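PDB 5DZS: shikimate dehydrogenase (NADP(+)) from Peptoclostridium difficile, which probably catalyses the reversible NADPH-linked reduction of 3-dehydroshikimate to shikimate on the way to chorismate and the aromatic amino acids. Local coordinates for residues F24-I29 / L257-N262; A112-Q117 / I205-I210; G48-L53 / N93-Y98; D106-M111 / K228-L233; T135-S140 / I177-T182. One frame throughout, in Å; residues are numbered along the deposited sequence. Where two conformers were deposited one is given.

Interaction 1: F24-I29 / L257-N262; sequences FEILNI and LDVIYN
Both Ile26 and Ile260 place CG1 anti to their own carbonyl carbon (chi1 -62° and -66°) and then run on extended to CD1, so each sends its longer branch out from its helix toward the other. The two branches run antiparallel alongside each other. In the modelled conformer of Ile26, one of two deposited, CD1 lies against the flank of Ile260, 3.8 Å from its CD1 and apparently closer still to CG1, a closeness best treated as doubtful. Val259 adds a looser touch, its CG1 4.4 Å from Ile26 CD1 at the more exposed side. Branched aliphatic residues suit this place: they offer bulk and ask for no polar partner, and Ile260 is buried, resting also on Val237 of helix 233-248. A Schellman motif at Asn28 follows the last turn of helix 16-27, with a positive phi that an asparagine tolerates well. The pairing is helix-on-helix packing, by which C-terminal helix 255-268 lies against helix 16-27 of the substrate-binding domain, as in the shikimate dehydrogenase fold.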
# COMPACT_ATOMS: atom_id res chain seq x y z
N PHE B 24 9.54 4.92 -14.54
CA PHE B 24 8.61 5.91 -15.06
C PHE B 24 8.42 5.72 -16.56
O PHE B 24 7.30 5.81 -17.09
CB PHE B 24 9.05 7.37 -14.84
CG PHE B 24 9.16 7.79 -13.41
CD1 PHE B 24 8.18 7.46 -12.48
CD2 PHE B 24 10.20 8.65 -13.00
CE1 PHE B 24 8.25 7.90 -11.17
CE2 PHE B 24 10.28 9.06 -11.69
CZ PHE B 24 9.32 8.70 -10.76
N GLU B 25 9.50 5.41 -17.27
CA GLU B 25 9.39 5.25 -18.72
C GLU B 25 8.54 4.05 -19.10
O GLU B 25 7.69 4.12 -20.01
CB GLU B 25 10.77 5.09 -19.37
CG GLU B 25 11.59 6.35 -19.40
CD GLU B 25 13.02 6.16 -19.86
OE1 GLU B 25 13.49 5.01 -20.00
OE2 GLU B 25 13.69 7.18 -20.11
N ILE B 26 8.78 2.92 -18.45
CA ILE B 26 8.05 1.72 -18.78
C ILE B 26 6.55 1.86 -18.48
O ILE B 26 5.71 1.37 -19.25
CB ILE B 26 8.67 0.49 -18.10
CG1 ILE B 26 10.10 0.31 -18.62
CG2 ILE B 26 7.84 -0.75 -18.37
CD1 ILE B 26 10.80 -0.93 -18.10
N LEU B 27 6.24 2.57 -17.40
CA LEU B 27 4.84 2.80 -16.97
C LEU B 27 4.21 4.04 -17.62
O LEU B 27 3.05 4.35 -17.36
CB LEU B 27 4.76 2.94 -15.45
CG LEU B 27 5.19 1.72 -14.65
CD1 LEU B 27 5.18 2.08 -13.18
CD2 LEU B 27 4.27 0.55 -14.96
N ASN B 28 4.97 4.73 -18.48
CA ASN B 28 4.46 5.92 -19.19
C ASN B 28 3.95 7.00 -18.22
O ASN B 28 2.89 7.58 -18.42
CB ASN B 28 3.39 5.51 -20.20
CG ASN B 28 3.93 4.58 -21.27
OD1 ASN B 28 4.89 4.92 -21.97
ND2 ASN B 28 3.33 3.39 -21.40
N ILE B 29 4.73 7.24 -17.17
CA ILE B 29 4.35 8.19 -16.11
C ILE B 29 5.16 9.48 -16.22
O ILE B 29 6.39 9.44 -16.37
CB ILE B 29 4.60 7.58 -14.71
CG1 ILE B 29 3.61 6.45 -14.43
CG2 ILE B 29 4.47 8.65 -13.62
CD1 ILE B 29 3.86 5.76 -13.11
N LEU B 257 10.03 -5.92 -12.77
CA LEU B 257 11.29 -6.02 -12.07
C LEU B 257 12.37 -6.74 -12.89
O LEU B 257 13.49 -6.26 -13.00
CB LEU B 257 11.03 -6.74 -10.74
CG LEU B 257 12.19 -7.27 -9.91
CD1 LEU B 257 13.26 -6.23 -9.68
CD2 LEU B 257 11.64 -7.78 -8.58
N ASP B 258 12.04 -7.91 -13.42
CA ASP B 258 13.00 -8.66 -14.21
C ASP B 258 13.36 -7.93 -15.48
O ASP B 258 14.53 -7.94 -15.90
CB ASP B 258 12.50 -10.07 -14.53
CG ASP B 258 12.58 -11.01 -13.34
OD1 ASP B 258 13.32 -10.70 -12.38
OD2 ASP B 258 11.91 -12.06 -13.38
N VAL B 259 12.38 -7.31 -16.13
CA VAL B 259 12.67 -6.58 -17.37
C VAL B 259 13.65 -5.45 -17.06
O VAL B 259 14.68 -5.29 -17.72
CB VAL B 259 11.38 -6.02 -18.02
CG1 VAL B 259 11.70 -5.13 -19.19
CG2 VAL B 259 10.49 -7.17 -18.48
N ILE B 260 13.37 -4.68 -16.02
CA ILE B 260 14.25 -3.59 -15.68
C ILE B 260 15.62 -4.01 -15.20
O ILE B 260 16.64 -3.41 -15.58
CB ILE B 260 13.58 -2.68 -14.65
CG1 ILE B 260 12.35 -2.02 -15.28
CG2 ILE B 260 14.59 -1.66 -14.11
CD1 ILE B 260 11.53 -1.16 -14.34
N TYR B 261 15.67 -5.03 -14.34
CA TYR B 261 16.92 -5.54 -13.83
C TYR B 261 17.82 -6.08 -14.95
O TYR B 261 19.00 -5.77 -14.98
CB TYR B 261 16.64 -6.66 -12.82
CG TYR B 261 17.85 -7.47 -12.39
CD1 TYR B 261 18.79 -6.95 -11.51
CD2 TYR B 261 18.04 -8.78 -12.84
CE1 TYR B 261 19.88 -7.69 -11.10
CE2 TYR B 261 19.15 -9.52 -12.44
CZ TYR B 261 20.06 -8.97 -11.56
OH TYR B 261 21.17 -9.69 -11.14
N ASN B 262 17.27 -6.89 -15.84
CA ASN B 262 18.07 -7.45 -16.93
C ASN B 262 18.57 -6.37 -17.89
O ASN B 262 19.72 -6.44 -18.37
CB ASN B 262 17.29 -8.53 -17.69
CG ASN B 262 17.03 -9.76 -16.84
OD1 ASN B 262 17.88 -10.18 -16.05
ND2 ASN B 262 15.86 -10.36 -17.00

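Interaction 2: A112-Q117 / I205-I210; sequences ANIDVQ and ILIDLI
A single residue of an irregular loop, Ile114, makes the whole of its side of this contact, its two branches spread over Ile205 and Ile207 of strand 205-208. CD1 of Ile114 lies 3.9 Å from CG2 of Ile205, while CG2 of Ile114 comes within 4.1 Å of CD1 of Ile205; the two side chains pass in opposite directions, each short branch beside the other's long one. With Ile207 the meeting is tip to tip, the two CD1 methyls 4.1 Å apart. In Ile114 a chi1 of -59° sets CG1 anti to the carbonyl carbon, and an extended chi2 (168°) carries CD1 on to the strand. The loop opens with a Schellman motif at Asn113, at the end of helix 101-111, and leads to strand 120-124, the first in chain order of the parallel Rossmann sheet. Phe109 of the helix packs on Ile114 and Ile207 alike. At the end of the strand, Asp208 OD1 accepts from Ile210 N at 3.1 Å, from above the carboxylate plane, an Asx turn that carries the backbone round Leu209, a predicted NADP(+)-binding residue. The contact itself contains no hydrogen bond: three buried isoleucines meet through methyl groups, so what it adds to stability is probably dispersion and the exclusion of water.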
# COMPACT_ATOMS: atom_id res chain seq x y z
N ALA B 112 17.66 -15.43 -5.70
CA ALA B 112 18.93 -16.14 -5.60
C ALA B 112 18.77 -17.57 -5.06
O ALA B 112 19.76 -18.29 -4.91
CB ALA B 112 19.89 -15.35 -4.71
N ASN B 113 17.53 -17.99 -4.77
CA ASN B 113 17.28 -19.34 -4.26
C ASN B 113 18.06 -19.61 -2.98
O ASN B 113 18.69 -20.67 -2.85
CB ASN B 113 17.62 -20.41 -5.31
CG ASN B 113 16.87 -20.21 -6.62
OD1 ASN B 113 17.48 -20.24 -7.69
ND2 ASN B 113 15.56 -20.00 -6.54
N ILE B 114 18.03 -18.67 -2.04
CA ILE B 114 18.72 -18.83 -0.76
C ILE B 114 17.68 -18.94 0.36
O ILE B 114 16.98 -17.97 0.68
CB ILE B 114 19.67 -17.65 -0.46
CG1 ILE B 114 20.72 -17.51 -1.56
CG2 ILE B 114 20.35 -17.85 0.88
CD1 ILE B 114 21.50 -16.21 -1.49
N ASP B 115 17.57 -20.14 0.94
CA ASP B 115 16.66 -20.39 2.05
C ASP B 115 17.50 -20.27 3.31
O ASP B 115 18.49 -20.98 3.46
CB ASP B 115 16.05 -21.79 1.93
CG ASP B 115 15.07 -22.12 3.05
OD1 ASP B 115 14.53 -21.19 3.68
OD2 ASP B 115 14.84 -23.32 3.28
N VAL B 116 17.12 -19.38 4.22
CA VAL B 116 17.89 -19.16 5.45
C VAL B 116 17.44 -20.06 6.61
O VAL B 116 18.03 -20.03 7.69
CB VAL B 116 17.86 -17.68 5.89
CG1 VAL B 116 18.18 -16.76 4.71
CG2 VAL B 116 16.51 -17.30 6.47
N GLN B 117 16.38 -20.84 6.37
CA GLN B 117 15.83 -21.76 7.37
C GLN B 117 16.91 -22.63 8.01
O GLN B 117 17.64 -23.33 7.31
CB GLN B 117 14.78 -22.66 6.70
CG GLN B 117 14.23 -23.79 7.58
CD GLN B 117 13.52 -23.29 8.82
OE1 GLN B 117 12.95 -22.20 8.82
NE2 GLN B 117 13.53 -24.09 9.87
N ILE B 205 28.06 -18.49 1.63
CA ILE B 205 27.31 -17.53 0.81
C ILE B 205 27.59 -16.10 1.25
O ILE B 205 27.56 -15.81 2.44
CB ILE B 205 25.79 -17.79 0.95
CG1 ILE B 205 25.47 -19.26 0.60
CG2 ILE B 205 25.00 -16.82 0.08
CD1 ILE B 205 24.05 -19.67 0.93
N LEU B 206 27.93 -15.25 0.29
CA LEU B 206 28.15 -13.83 0.56
C LEU B 206 27.05 -13.01 -0.08
O LEU B 206 26.76 -13.17 -1.26
CB LEU B 206 29.48 -13.32 0.00
CG LEU B 206 30.77 -13.65 0.74
CD1 LEU B 206 31.10 -15.12 0.59
CD2 LEU B 206 31.89 -12.78 0.18
N ILE B 207 26.44 -12.13 0.71
CA ILE B 207 25.43 -11.23 0.18
C ILE B 207 25.91 -9.81 0.43
O ILE B 207 26.19 -9.43 1.56
CB ILE B 207 24.06 -11.45 0.84
CG1 ILE B 207 23.59 -12.89 0.57
CG2 ILE B 207 23.05 -10.43 0.32
CD1 ILE B 207 22.34 -13.28 1.32
N ASP B 208 26.02 -9.02 -0.63
CA ASP B 208 26.44 -7.63 -0.48
C ASP B 208 25.30 -6.72 -0.89
O ASP B 208 24.84 -6.80 -2.02
CB ASP B 208 27.70 -7.37 -1.32
CG ASP B 208 28.43 -6.09 -0.92
OD1 ASP B 208 27.88 -5.30 -0.10
OD2 ASP B 208 29.56 -5.88 -1.40
N LEU B 209 24.84 -5.86 0.01
CA LEU B 209 23.74 -4.96 -0.34
C LEU B 209 24.21 -3.82 -1.24
O LEU B 209 23.39 -3.13 -1.86
CB LEU B 209 23.04 -4.42 0.91
CG LEU B 209 22.45 -5.49 1.84
CD1 LEU B 209 21.62 -4.85 2.95
CD2 LEU B 209 21.62 -6.52 1.07
N ILE B 210 25.52 -3.64 -1.32
CA ILE B 210 26.09 -2.61 -2.17
C ILE B 210 26.05 -3.05 -3.62
O ILE B 210 26.14 -4.24 -3.93
CB ILE B 210 27.57 -2.34 -1.82
CG1 ILE B 210 27.71 -1.85 -0.37
CG2 ILE B 210 28.20 -1.35 -2.79
CD1 ILE B 210 26.95 -0.57 -0.05

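Interaction 3: G48-L53 / N93-Y98; sequences GAIKLL and NMLYGY
Helix 46-53 packs against the mixed sheet of the N-terminal domain, with Ile50 and Lys51 lying on the start of strand 94-98 and the turn before it. The buried end is aliphatic: CG2 of Ile50, in the conformer given of two, meets CD2 of Leu95 at 3.7 Å. Lys51 makes its contact with methylenes, which run beside OD1 and O of Asn93. Its chain is extended beyond CG and crosses Asn93 at about a right angle, with CB 3.5 Å from Asn93 OD1, and its CE comes to 3.9 Å from CG of Leu95. The long lysine thus lays its CE methylene on Leu95 while its NZ ends in a salt bridge with Asp47, one helical turn back. Asn93 belongs to the tight connection of a beta hairpin, strands 87-91 and 94-98 being antiparallel neighbours; its positive phi (66°) is one that asparagine adopts readily. On the more exposed side water can join helix to hairpin where no direct hydrogen bond does. One water lies 2.8 Å from Lys51 O and 2.7 Å from Asn93 OD1, and a second sits 2.8 Å from the same OD1, with only a weak link to Lys51 O; not every such bond can be made at once. On the strand's other face Tyr98 packs on Phe74 of the second subunit and Tyr96 on Lys80 of that subunit.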
# COMPACT_ATOMS: atom_id res chain seq x y z
N GLY B 48 10.08 20.49 5.83
CA GLY B 48 9.45 21.74 5.45
C GLY B 48 9.60 21.99 3.96
O GLY B 48 8.66 22.48 3.33
N ALA B 49 10.78 21.65 3.42
CA ALA B 49 11.04 21.87 1.99
C ALA B 49 10.21 20.93 1.12
O ALA B 49 9.68 21.35 0.09
CB ALA B 49 12.50 21.75 1.68
N ILE B 50 10.09 19.66 1.53
CA ILE B 50 9.24 18.70 0.79
C ILE B 50 7.82 19.22 0.72
O ILE B 50 7.17 19.25 -0.33
CB ILE B 50 9.24 17.31 1.48
CG1 ILE B 50 10.51 16.57 1.13
CG2 ILE B 50 7.99 16.53 1.11
CD1 ILE B 50 10.72 15.29 1.96
N LYS B 51 7.29 19.61 1.86
CA LYS B 51 5.93 20.12 1.93
C LYS B 51 5.77 21.38 1.11
O LYS B 51 4.79 21.52 0.36
CB LYS B 51 5.52 20.37 3.40
CG LYS B 51 5.42 19.11 4.21
CD LYS B 51 5.31 19.44 5.70
CE LYS B 51 5.39 18.20 6.55
NZ LYS B 51 5.52 18.61 8.00
N LEU B 52 6.71 22.31 1.23
CA LEU B 52 6.58 23.59 0.54
C LEU B 52 6.53 23.43 -0.98
O LEU B 52 5.70 24.02 -1.64
CB LEU B 52 7.75 24.52 0.92
CG LEU B 52 7.64 25.92 0.33
CD1 LEU B 52 6.55 26.74 0.99
CD2 LEU B 52 8.99 26.64 0.41
N LEU B 53 7.44 22.61 -1.49
CA LEU B 53 7.61 22.44 -2.93
C LEU B 53 6.80 21.28 -3.50
O LEU B 53 6.85 21.04 -4.71
CB LEU B 53 9.10 22.36 -3.30
CG LEU B 53 9.97 23.56 -2.93
CD1 LEU B 53 11.40 23.39 -3.42
CD2 LEU B 53 9.39 24.82 -3.49
N ASN B 93 -0.22 17.53 2.89
CA ASN B 93 0.74 18.23 3.73
C ASN B 93 1.27 17.45 4.92
O ASN B 93 1.84 18.04 5.86
CB ASN B 93 0.15 19.59 4.20
CG ASN B 93 1.21 20.65 4.39
OD1 ASN B 93 2.10 20.81 3.55
ND2 ASN B 93 1.10 21.40 5.47
N MET B 94 1.11 16.13 4.86
CA MET B 94 1.58 15.22 5.89
C MET B 94 2.60 14.27 5.27
O MET B 94 2.55 13.99 4.07
CB MET B 94 0.42 14.40 6.46
CG MET B 94 -0.63 15.23 7.15
SD MET B 94 -0.02 16.00 8.65
CE MET B 94 -0.29 14.68 9.81
N LEU B 95 3.54 13.81 6.09
CA LEU B 95 4.56 12.86 5.64
C LEU B 95 4.36 11.49 6.28
O LEU B 95 4.26 11.37 7.50
CB LEU B 95 5.97 13.37 5.95
CG LEU B 95 6.33 14.69 5.26
CD1 LEU B 95 7.73 15.12 5.68
CD2 LEU B 95 6.21 14.62 3.77
N TYR B 96 4.34 10.47 5.42
CA TYR B 96 4.18 9.06 5.78
C TYR B 96 5.46 8.33 5.48
O TYR B 96 6.01 8.44 4.36
CB TYR B 96 3.06 8.42 4.94
CG TYR B 96 1.67 8.95 5.23
CD1 TYR B 96 1.27 10.21 4.79
CD2 TYR B 96 0.76 8.18 5.90
CE1 TYR B 96 0.01 10.68 5.08
CE2 TYR B 96 -0.51 8.64 6.15
CZ TYR B 96 -0.87 9.88 5.75
OH TYR B 96 -2.16 10.37 5.99
N GLY B 97 5.95 7.60 6.45
CA GLY B 97 7.18 6.82 6.32
C GLY B 97 6.95 5.33 6.19
O GLY B 97 6.16 4.75 6.95
N TYR B 98 7.71 4.71 5.27
CA TYR B 98 7.64 3.28 4.99
C TYR B 98 9.05 2.72 4.91
O TYR B 98 10.02 3.48 4.79
CB TYR B 98 6.94 3.02 3.64
CG TYR B 98 5.58 3.64 3.50
CD1 TYR B 98 5.42 4.98 3.15
CD2 TYR B 98 4.44 2.90 3.70
CE1 TYR B 98 4.18 5.54 3.05
CE2 TYR B 98 3.18 3.46 3.54
CZ TYR B 98 3.07 4.80 3.20
OH TYR B 98 1.81 5.38 3.06
O HOH W 1 2.32 20.28 0.87
O HOH W 2 2.56 23.25 2.20

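Interaction 4: D106-M111 / K228-L233; sequences DSMFKM and KTCDGL
Met108 and Cys230 form the close part of this contact, CG of the methionine standing 3.8 Å from SG of the cysteine. Both side chains leave their backbones in the same sense, anti to N (chi1 173° for Met108, -178° for Cys230), and this directs them at one another across the gap between helix 101-111 and strand 228-230. The methionine then bends at its last torsion. Its SD, in the conformer given of two, lies 4.1 Å from Cys230 SG and as far from Asp231 O. Met108 is buried and also packs on Ile207 of the neighbouring strand, where a flexible, unbranched side chain can fit between helix and sheet. The other side is looser: Met111, partly exposed, approaches Cys230 SG only with its terminal CE, at 4.4 Å. On the more exposed side of the helix, Lys110 NZ forms a salt bridge of 2.7 Å to the syn lone pair of Asp106 OD2, between residues four apart. Just after the strand, Asp231 OD1 caps the start of helix 233-248, accepting from Leu233 N at 3.0 Å, 46° above the carboxylate plane; Gly232 between them is a predicted NADP(+)-binding residue of this Rossmann domain. Thioether and thiol meet here without a hydrogen bond, so the attraction is probably that of soft, polarisable sulfur and carbon, weakly directional, and no polar bond crosses between the two segments.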
# COMPACT_ATOMS: atom_id res chain seq x y z
N ASP B 106 13.72 -9.97 1.00
CA ASP B 106 12.92 -11.16 0.73
C ASP B 106 12.97 -11.48 -0.76
O ASP B 106 13.19 -12.62 -1.16
CB ASP B 106 11.48 -10.96 1.18
CG ASP B 106 10.60 -12.15 0.86
OD1 ASP B 106 10.84 -13.23 1.43
OD2 ASP B 106 9.67 -12.00 0.07
N SER B 107 12.75 -10.46 -1.56
CA SER B 107 12.78 -10.56 -3.02
C SER B 107 14.11 -11.12 -3.56
O SER B 107 14.12 -12.07 -4.37
CB SER B 107 12.54 -9.17 -3.60
OG SER B 107 12.52 -9.21 -5.00
N MET B 108 15.21 -10.52 -3.09
CA MET B 108 16.60 -10.88 -3.46
C MET B 108 16.93 -12.33 -3.09
O MET B 108 17.57 -13.05 -3.86
CB MET B 108 17.57 -9.93 -2.75
CG MET B 108 19.06 -10.27 -2.88
SD MET B 108 20.16 -9.22 -1.88
CE MET B 108 19.66 -9.69 -0.22
N PHE B 109 16.52 -12.74 -1.90
CA PHE B 109 16.77 -14.11 -1.41
C PHE B 109 16.01 -15.14 -2.23
O PHE B 109 16.54 -16.20 -2.55
CB PHE B 109 16.44 -14.26 0.08
CG PHE B 109 17.56 -13.83 0.98
CD1 PHE B 109 17.77 -12.50 1.27
CD2 PHE B 109 18.40 -14.77 1.56
CE1 PHE B 109 18.79 -12.10 2.12
CE2 PHE B 109 19.44 -14.38 2.40
CZ PHE B 109 19.62 -13.04 2.68
N LYS B 110 14.76 -14.84 -2.57
CA LYS B 110 13.97 -15.74 -3.40
C LYS B 110 14.57 -15.86 -4.79
O LYS B 110 14.67 -16.95 -5.33
CB LYS B 110 12.52 -15.26 -3.52
CG LYS B 110 11.71 -15.40 -2.25
CD LYS B 110 10.37 -14.72 -2.41
CE LYS B 110 9.51 -14.90 -1.17
NZ LYS B 110 8.36 -13.96 -1.18
N MET B 111 14.98 -14.74 -5.35
CA MET B 111 15.55 -14.74 -6.70
C MET B 111 16.84 -15.57 -6.74
O MET B 111 17.07 -16.33 -7.68
CB MET B 111 15.77 -13.30 -7.16
CG MET B 111 16.45 -13.13 -8.51
SD MET B 111 18.23 -13.42 -8.46
CE MET B 111 18.78 -12.14 -7.31
N LYS B 228 29.31 -18.76 -3.15
CA LYS B 228 28.10 -18.22 -3.77
C LYS B 228 28.04 -16.74 -3.42
O LYS B 228 28.19 -16.37 -2.26
CB LYS B 228 26.85 -18.97 -3.28
CG LYS B 228 25.54 -18.50 -3.89
CD LYS B 228 24.39 -19.42 -3.50
CE LYS B 228 23.04 -18.86 -3.90
NZ LYS B 228 22.93 -18.51 -5.34
N THR B 229 27.87 -15.88 -4.43
CA THR B 229 27.80 -14.43 -4.22
C THR B 229 26.55 -13.82 -4.82
O THR B 229 25.99 -14.33 -5.78
CB THR B 229 28.99 -13.70 -4.85
OG1 THR B 229 29.03 -13.96 -6.26
CG2 THR B 229 30.29 -14.13 -4.21
N CYS B 230 26.12 -12.69 -4.25
CA CYS B 230 24.95 -11.97 -4.71
C CYS B 230 25.16 -10.50 -4.41
O CYS B 230 25.48 -10.16 -3.27
CB CYS B 230 23.73 -12.50 -3.97
SG CYS B 230 22.17 -11.76 -4.46
N ASP B 231 25.01 -9.63 -5.42
CA ASP B 231 25.16 -8.18 -5.22
C ASP B 231 23.82 -7.53 -4.93
O ASP B 231 22.79 -8.21 -4.85
CB ASP B 231 25.96 -7.47 -6.34
CG ASP B 231 25.22 -7.37 -7.67
OD1 ASP B 231 23.97 -7.35 -7.70
OD2 ASP B 231 25.92 -7.25 -8.70
N GLY B 232 23.83 -6.22 -4.74
CA GLY B 232 22.60 -5.56 -4.31
C GLY B 232 21.68 -5.06 -5.39
O GLY B 232 20.62 -4.54 -5.06
N LEU B 233 22.02 -5.26 -6.66
CA LEU B 233 21.22 -4.64 -7.73
C LEU B 233 19.76 -5.09 -7.78
O LEU B 233 18.86 -4.27 -7.92
CB LEU B 233 21.89 -4.80 -9.09
CG LEU B 233 21.19 -4.08 -10.26
CD1 LEU B 233 21.08 -2.57 -10.04
CD2 LEU B 233 21.94 -4.38 -11.56

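Interaction 5: T135-S140 / I177-T182; sequences TYFIDS and IILNAT
The far end of the Phe137 ring meets strand 177-180, where CZ lies 3.9 Å from CD1 of Leu179 and 4.2 Å from CG2 of Ile177; both methyls come at it obliquely. The ring of Tyr136, the preceding residue, has Ser140 OG over one face, 3.4 Å above the plane and nearer its edge than its centre. Helix 128-139 here covers the parallel sheet of the Rossmann domain, and Phe137 is the residue that spans the distance. With CG anti to the carbonyl carbon (chi1 -76°) its ring points at the strand, and its length bridges backbones whose nearest CA atoms, those of Phe137 and Ile177, are 10.5 Å apart. Ile177 and Leu179, two apart on an extended strand, face the helix together, whereas Ile178 between them turns to the other side of the sheet. All three touching residues are buried, which suits an aromatic ring and branched aliphatics. Leu179 also neighbours Leu209, a predicted NADP(+)-binding residue. At the helix end, Tyr136 O accepts both from Ser140 N and from Ser140 OG, the hydroxyl reaching it from above the carbonyl plane. At the strand end Asn180 makes an Asx turn, its ND2 bonded to Asp208 of the next strand. Asn180 OD1 is gripped twice, by Thr182 N at 3.0 Å from above the carbonyl plane and by Thr182 OG1 at 2.6 Å, in the carbonyl plane and on a lone pair.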
# COMPACT_ATOMS: atom_id res chain seq x y z
N THR B 135 15.59 -8.53 11.05
CA THR B 135 14.15 -8.81 11.09
C THR B 135 13.79 -9.93 10.10
O THR B 135 13.08 -10.88 10.45
CB THR B 135 13.35 -7.52 10.79
OG1 THR B 135 13.75 -6.48 11.69
CG2 THR B 135 11.85 -7.75 10.95
N TYR B 136 14.30 -9.82 8.88
CA TYR B 136 14.05 -10.82 7.85
C TYR B 136 14.60 -12.19 8.24
O TYR B 136 13.87 -13.19 8.16
CB TYR B 136 14.64 -10.38 6.50
CG TYR B 136 14.59 -11.47 5.47
CD1 TYR B 136 13.41 -11.78 4.81
CD2 TYR B 136 15.72 -12.22 5.17
CE1 TYR B 136 13.37 -12.79 3.87
CE2 TYR B 136 15.69 -13.24 4.24
CZ TYR B 136 14.51 -13.52 3.59
OH TYR B 136 14.49 -14.55 2.66
N PHE B 137 15.87 -12.25 8.63
CA PHE B 137 16.48 -13.52 9.02
C PHE B 137 15.72 -14.23 10.16
O PHE B 137 15.50 -15.44 10.10
CB PHE B 137 17.96 -13.35 9.43
CG PHE B 137 18.93 -13.17 8.28
CD1 PHE B 137 18.93 -14.01 7.18
CD2 PHE B 137 19.95 -12.23 8.37
CE1 PHE B 137 19.86 -13.86 6.16
CE2 PHE B 137 20.89 -12.08 7.36
CZ PHE B 137 20.85 -12.88 6.25
N ILE B 138 15.35 -13.49 11.20
CA ILE B 138 14.63 -14.05 12.35
C ILE B 138 13.26 -14.59 11.96
O ILE B 138 12.85 -15.66 12.41
CB ILE B 138 14.43 -13.01 13.48
CG1 ILE B 138 15.77 -12.50 14.02
CG2 ILE B 138 13.59 -13.59 14.61
CD1 ILE B 138 16.56 -13.52 14.82
N ASP B 139 12.54 -13.83 11.14
CA ASP B 139 11.23 -14.26 10.67
C ASP B 139 11.33 -15.50 9.79
O ASP B 139 10.41 -16.32 9.75
CB ASP B 139 10.54 -13.16 9.88
CG ASP B 139 10.12 -11.98 10.73
OD1 ASP B 139 10.15 -12.05 11.99
OD2 ASP B 139 9.72 -10.96 10.14
N SER B 140 12.45 -15.64 9.09
CA SER B 140 12.65 -16.77 8.16
C SER B 140 13.22 -18.03 8.81
O SER B 140 13.57 -18.97 8.10
CB SER B 140 13.53 -16.34 6.99
OG SER B 140 12.94 -15.27 6.27
N ILE B 177 25.91 -17.95 5.90
CA ILE B 177 25.77 -16.68 5.21
C ILE B 177 26.43 -15.50 5.91
O ILE B 177 26.34 -15.36 7.13
CB ILE B 177 24.26 -16.32 5.10
CG1 ILE B 177 23.53 -17.35 4.24
CG2 ILE B 177 24.07 -14.91 4.55
CD1 ILE B 177 22.02 -17.31 4.41
N ILE B 178 27.12 -14.68 5.13
CA ILE B 178 27.66 -13.42 5.64
C ILE B 178 27.10 -12.32 4.73
O ILE B 178 27.26 -12.34 3.50
CB ILE B 178 29.19 -13.41 5.77
CG1 ILE B 178 29.66 -12.11 6.47
CG2 ILE B 178 29.89 -13.61 4.43
CD1 ILE B 178 31.11 -12.15 6.90
N LEU B 179 26.43 -11.36 5.36
CA LEU B 179 25.76 -10.28 4.65
C LEU B 179 26.38 -8.93 5.03
O LEU B 179 26.49 -8.58 6.22
CB LEU B 179 24.27 -10.34 4.96
CG LEU B 179 23.37 -9.30 4.25
CD1 LEU B 179 21.97 -9.85 4.03
CD2 LEU B 179 23.32 -7.98 5.00
N ASN B 180 26.81 -8.20 4.01
CA ASN B 180 27.38 -6.88 4.22
C ASN B 180 26.34 -5.77 4.20
O ASN B 180 25.79 -5.44 3.14
CB ASN B 180 28.41 -6.55 3.14
CG ASN B 180 28.99 -5.16 3.32
OD1 ASN B 180 29.26 -4.73 4.45
ND2 ASN B 180 29.15 -4.43 2.22
N ALA B 181 26.08 -5.19 5.37
CA ALA B 181 25.16 -4.06 5.51
C ALA B 181 25.93 -2.77 5.85
O ALA B 181 25.33 -1.80 6.30
CB ALA B 181 24.13 -4.34 6.59
N THR B 182 27.25 -2.76 5.60
CA THR B 182 28.09 -1.59 5.87
C THR B 182 28.24 -0.78 4.58
O THR B 182 28.01 -1.30 3.50
CB THR B 182 29.50 -1.98 6.35
OG1 THR B 182 30.30 -2.47 5.26
CG2 THR B 182 29.45 -3.01 7.47

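In the fold
Interactions 2, 4 and 5 belong to one Rossmann core. Their strands, 177-180, 205-208 and 228-230, are consecutive in the parallel sheet, and Phe109 of helix 101-111 lies among them, touching Ile114, Ile207 and Phe137. Interactions 2 and 5 are wholly buried and hydrocarbon; interaction 4, at the outermost of these strands, brings in sulfur and is partly open. Interactions 1 and 3 lie farther out, their centres about 20 and 22 Å from the centre of the chain, and are only partly buried. Of these, interaction 3 adds water and a lysine, while interaction 1 stays aliphatic. Its helix 255-268 also touches interaction 4, through Tyr261 on Leu233 and Leu257 on Ser107.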